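Local structure of aspartokinase (3TVI) at residues B[30-42]-B[159-171]. The protein probably catalyses the ATP-dependent phosphorylation of the beta-carboxyl group of aspartate, the first step toward threonine, methionine and lysine. Sequence-based numbering, arbitrary orientation.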
loop_
_atom_site.group_PDB
_atom_site.type_symbol
_atom_site.label_atom_id
_atom_site.label_comp_id
_atom_site.label_asym_id
_atom_site.label_seq_id
_atom_site.Cartn_x
_atom_site.Cartn_y
_atom_site.Cartn_z
ATOM N N ASP B 30 32.998 19.349 31.917
ATOM C CA ASP B 30 32.104 20.439 31.518
ATOM C C ASP B 30 31.134 20.799 32.647
ATOM O O ASP B 30 30.197 20.057 32.939
ATOM C CB ASP B 30 31.328 20.042 30.258
ATOM C CG ASP B 30 30.489 21.178 29.697
ATOM O OD1 ASP B 30 30.480 22.276 30.297
ATOM O OD2 ASP B 30 29.837 20.967 28.642
ATOM N N ALA B 31 31.349 21.958 33.262
ATOM C CA ALA B 31 30.552 22.377 34.418
ATOM C C ALA B 31 29.050 22.482 34.144
ATOM O O ALA B 31 28.265 22.490 35.086
ATOM C CB ALA B 31 31.063 23.702 34.960
ATOM N N ASN B 32 28.649 22.571 32.877
ATOM C CA ASN B 32 27.233 22.679 32.541
ATOM C C ASN B 32 26.496 21.336 32.615
ATOM O O ASN B 32 25.264 21.288 32.509
ATOM C CB ASN B 32 27.058 23.290 31.155
ATOM C CG ASN B 32 27.478 24.748 31.094
ATOM O OD1 ASN B 32 27.294 25.396 30.069
ATOM N ND2 ASN B 32 28.047 25.272 32.180
ATOM N N ARG B 33 27.240 20.247 32.795
ATOM C CA ARG B 33 26.629 18.935 32.974
ATOM C C ARG B 33 26.139 18.807 34.407
ATOM O O ARG B 33 26.746 18.134 35.236
ATOM C CB ARG B 33 27.602 17.818 32.588
ATOM C CG ARG B 33 27.748 17.710 31.080
ATOM C CD ARG B 33 28.940 16.880 30.641
ATOM N NE ARG B 33 29.029 16.847 29.175
ATOM C CZ ARG B 33 30.158 16.868 28.465
ATOM N NH1 ARG B 33 31.355 16.944 29.042
ATOM N NH2 ARG B 33 30.091 16.842 27.149
ATOM N N LYS B 34 25.015 19.465 34.670
ATOM C CA LYS B 34 24.468 19.584 36.014
ATOM C C LYS B 34 23.687 18.337 36.468
ATOM O O LYS B 34 23.803 17.921 37.617
ATOM C CB LYS B 34 23.597 20.848 36.096
ATOM C CG LYS B 34 24.388 22.135 35.855
ATOM C CD LYS B 34 23.611 23.396 36.214
ATOM C CE LYS B 34 24.312 24.238 37.294
ATOM N NZ LYS B 34 25.697 24.718 36.977
ATOM N N TYR B 35 22.918 17.723 35.570
ATOM C CA TYR B 35 22.024 16.619 35.955
ATOM C C TYR B 35 22.344 15.283 35.280
ATOM O O TYR B 35 22.582 15.226 34.083
ATOM C CB TYR B 35 20.574 17.056 35.739
ATOM C CG TYR B 35 20.347 18.363 36.441
ATOM C CD1 TYR B 35 20.497 18.452 37.815
ATOM C CD2 TYR B 35 20.066 19.524 35.736
ATOM C CE1 TYR B 35 20.337 19.656 38.479
ATOM C CE2 TYR B 35 19.903 20.738 36.389
ATOM C CZ TYR B 35 20.045 20.792 37.760
ATOM O OH TYR B 35 19.894 21.976 38.424
ATOM N N ILE B 36 22.354 14.217 36.076
ATOM C CA ILE B 36 22.875 12.919 35.659
ATOM C C ILE B 36 21.858 11.804 35.887
ATOM O O ILE B 36 21.382 11.609 37.008
ATOM C CB ILE B 36 24.155 12.557 36.444
ATOM C CG1 ILE B 36 25.259 13.588 36.187
ATOM C CG2 ILE B 36 24.648 11.164 36.063
ATOM C CD1 ILE B 36 25.114 14.870 36.980
ATOM N N ILE B 37 21.547 11.059 34.830
ATOM C CA ILE B 37 20.578 9.985 34.911
ATOM C C ILE B 37 21.246 8.668 34.521
ATOM O O ILE B 37 21.675 8.520 33.379
ATOM C CB ILE B 37 19.397 10.251 33.974
ATOM C CG1 ILE B 37 18.610 11.476 34.442
ATOM C CG2 ILE B 37 18.479 9.042 33.930
ATOM C CD1 ILE B 37 19.349 12.793 34.325
ATOM N N PRO B 38 21.351 7.712 35.469
ATOM C CA PRO B 38 22.015 6.431 35.224
ATOM C C PRO B 38 21.091 5.268 34.916
ATOM O O PRO B 38 19.983 5.194 35.439
ATOM C CB PRO B 38 22.694 6.150 36.558
ATOM C CG PRO B 38 21.733 6.699 37.548
ATOM C CD PRO B 38 21.100 7.906 36.908
ATOM N N SER B 39 21.581 4.359 34.083
ATOM C CA SER B 39 20.985 3.049 33.903
ATOM C C SER B 39 21.603 2.111 34.920
ATOM O O SER B 39 22.374 2.548 35.772
ATOM C CB SER B 39 21.291 2.533 32.510
ATOM O OG SER B 39 21.145 3.587 31.579
ATOM N N ALA B 40 21.265 0.826 34.834
ATOM C CA ALA B 40 21.849 -0.187 35.709
ATOM C C ALA B 40 23.016 -0.803 34.974
ATOM O O ALA B 40 23.073 -0.726 33.750
ATOM C CB ALA B 40 20.828 -1.247 36.065
ATOM N N PRO B 41 23.949 -1.423 35.705
ATOM C CA PRO B 41 25.142 -1.935 35.051
ATOM C C PRO B 41 24.855 -2.911 33.911
ATOM O O PRO B 41 24.152 -3.912 34.089
ATOM C CB PRO B 41 25.900 -2.632 36.190
ATOM C CG PRO B 41 25.454 -1.925 37.416
ATOM C CD PRO B 41 24.001 -1.637 37.161
ATOM N N GLY B 42 25.416 -2.603 32.749
ATOM C CA GLY B 42 25.298 -3.458 31.587
ATOM C C GLY B 42 26.126 -4.706 31.734
ATOM O O GLY B 42 26.996 -4.774 32.588
ATOM N N LYS B 159 12.486 20.421 43.153
ATOM C CA LYS B 159 13.517 19.563 43.742
ATOM C C LYS B 159 14.837 19.496 42.968
ATOM O O LYS B 159 15.899 19.367 43.586
ATOM C CB LYS B 159 12.988 18.132 43.920
ATOM C CG LYS B 159 12.464 17.798 45.313
ATOM C CD LYS B 159 10.945 17.792 45.404
ATOM C CE LYS B 159 10.464 17.014 46.625
ATOM N NZ LYS B 159 11.107 17.474 47.885
ATOM N N VAL B 160 14.783 19.558 41.634
ATOM C CA VAL B 160 15.974 19.292 40.813
ATOM C C VAL B 160 16.708 20.541 40.332
ATOM O O VAL B 160 17.924 20.637 40.521
ATOM C CB VAL B 160 15.670 18.395 39.600
ATOM C CG1 VAL B 160 16.964 18.022 38.895
ATOM C CG2 VAL B 160 14.939 17.140 40.040
ATOM N N LEU B 161 16.005 21.495 39.719
ATOM C CA LEU B 161 16.692 22.696 39.221
ATOM C C LEU B 161 17.130 23.618 40.368
ATOM O O LEU B 161 17.908 24.547 40.161
ATOM C CB LEU B 161 15.878 23.435 38.154
ATOM C CG LEU B 161 15.029 24.657 38.494
ATOM C CD1 LEU B 161 15.868 25.927 38.497
ATOM C CD2 LEU B 161 13.896 24.789 37.484
ATOM N N SER B 162 16.653 23.339 41.578
ATOM C CA SER B 162 17.147 24.007 42.779
ATOM C C SER B 162 18.458 23.412 43.311
ATOM O O SER B 162 18.982 23.902 44.310
ATOM C CB SER B 162 16.095 23.949 43.879
ATOM O OG SER B 162 15.893 22.614 44.297
ATOM N N CYS B 163 18.965 22.353 42.678
ATOM C CA CYS B 163 20.297 21.827 42.993
ATOM C C CYS B 163 21.281 22.293 41.940
ATOM O O CYS B 163 20.924 22.423 40.770
ATOM C CB CYS B 163 20.311 20.299 43.019
ATOM S SG CYS B 163 19.411 19.532 44.385
ATOM N N ASN B 164 22.517 22.533 42.368
ATOM C CA ASN B 164 23.623 22.847 41.473
ATOM C C ASN B 164 23.944 21.625 40.600
ATOM O O ASN B 164 23.958 21.703 39.377
ATOM C CB ASN B 164 24.844 23.269 42.299
ATOM C CG ASN B 164 25.953 23.886 41.463
ATOM O OD1 ASN B 164 25.926 23.841 40.228
ATOM N ND2 ASN B 164 26.942 24.471 42.139
ATOM N N LYS B 165 24.175 20.494 41.250
ATOM C CA LYS B 165 24.494 19.244 40.576
ATOM C C LYS B 165 23.677 18.145 41.251
ATOM O O LYS B 165 23.698 18.033 42.477
ATOM C CB LYS B 165 26.002 18.957 40.689
ATOM C CG LYS B 165 26.521 17.871 39.754
ATOM C CD LYS B 165 27.902 17.348 40.141
ATOM C CE LYS B 165 29.036 18.196 39.579
ATOM N NZ LYS B 165 30.376 17.601 39.876
ATOM N N ALA B 166 22.958 17.347 40.467
ATOM C CA ALA B 166 22.069 16.342 41.033
ATOM C C ALA B 166 22.017 15.059 40.205
ATOM O O ALA B 166 21.882 15.116 38.981
ATOM C CB ALA B 166 20.675 16.923 41.185
ATOM N N VAL B 167 22.131 13.906 40.877
ATOM C CA VAL B 167 21.895 12.606 40.237
ATOM C C VAL B 167 20.444 12.235 40.452
ATOM O O VAL B 167 19.897 12.486 41.522
ATOM C CB VAL B 167 22.731 11.462 40.838
ATOM C CG1 VAL B 167 22.332 10.134 40.210
ATOM C CG2 VAL B 167 24.222 11.709 40.661
ATOM N N ILE B 168 19.835 11.638 39.431
ATOM C CA ILE B 168 18.429 11.236 39.467
ATOM C C ILE B 168 18.309 9.880 38.804
ATOM O O ILE B 168 18.483 9.786 37.587
ATOM C CB ILE B 168 17.526 12.204 38.677
ATOM C CG1 ILE B 168 17.844 13.655 39.044
ATOM C CG2 ILE B 168 16.068 11.871 38.936
ATOM C CD1 ILE B 168 17.048 14.674 38.265
ATOM N N PRO B 169 17.994 8.830 39.588
ATOM C CA PRO B 169 18.011 7.478 39.040
ATOM C C PRO B 169 16.936 7.348 37.983
ATOM O O PRO B 169 16.049 8.197 37.902
ATOM C CB PRO B 169 17.730 6.598 40.254
ATOM C CG PRO B 169 16.886 7.452 41.128
ATOM C CD PRO B 169 17.303 8.880 40.885
ATOM N N GLY B 170 17.011 6.298 37.182
ATOM C CA GLY B 170 16.393 6.327 35.875
ATOM C C GLY B 170 14.970 5.844 35.773
ATOM O O GLY B 170 14.019 6.629 35.609
ATOM N N PHE B 171 14.823 4.541 35.927
ATOM C CA PHE B 171 13.883 3.771 35.103
ATOM C C PHE B 171 12.481 3.653 35.707
ATOM O O PHE B 171 11.693 2.833 35.275
ATOM C CB PHE B 171 14.620 2.447 34.818
ATOM C CG PHE B 171 13.776 1.240 34.586
ATOM C CD1 PHE B 171 12.949 1.140 33.490
ATOM C CD2 PHE B 171 13.937 0.130 35.398
ATOM C CE1 PHE B 171 12.223 -0.019 33.256
ATOM C CE2 PHE B 171 13.220 -1.027 35.171
ATOM C CZ PHE B 171 12.357 -1.101 34.094
#
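Tyr-35 reaches over from strand 33-38 to the type I turn from Val-160 to Cys-163, and its OH donates to Cys-163 O (2.6 Å) nearly along the C=O axis. Val-160 CG1 lies over one face of the ring, 4.0 Å from the Tyr-35 centroid and 25° off the normal, which makes it a CH-pi contact; Lys-34 CB lies over the centre of the opposite face, while Ala-166 CB meets the edge, 3.7 Å from Tyr-35 CD1. CG anti to the carbonyl carbon (chi1 -53°) directs the Tyr-35 ring to this turn. The Lys-34 chain, bent at chi3 and chi4, crosses the Asn-164 side chain at a slant and ends in a weak NZ bond to Asn-164 OD1 (3.4 Å).

Parallel pairing is established by three backbone bonds: Ala-166 N to Lys-34 O (3.0 Å), Ile-36 N to Ala-166 O (3.1 Å) and Ile-168 N to Ile-36 O (2.9 Å). Ile-36 thus straddles its partner Val-167. Farther along, the Pro-38 ring rests on Val-167, Pro-38 CD to Val-167 CG1 being 4.2 Å.

Toward the C-terminal ends, Ile-37 nears Lys-8, which probably binds ATP, and Gly-170 nears Glu-117, which probably binds substrate. Strand 33-38 is an inner strand of the amino acid kinase domain's mixed sheet, bonded on its other edge to strand 5-9; helix 187-199 meets Tyr-35 and Ile-168, whereas helix 109-127 meets Ile-36.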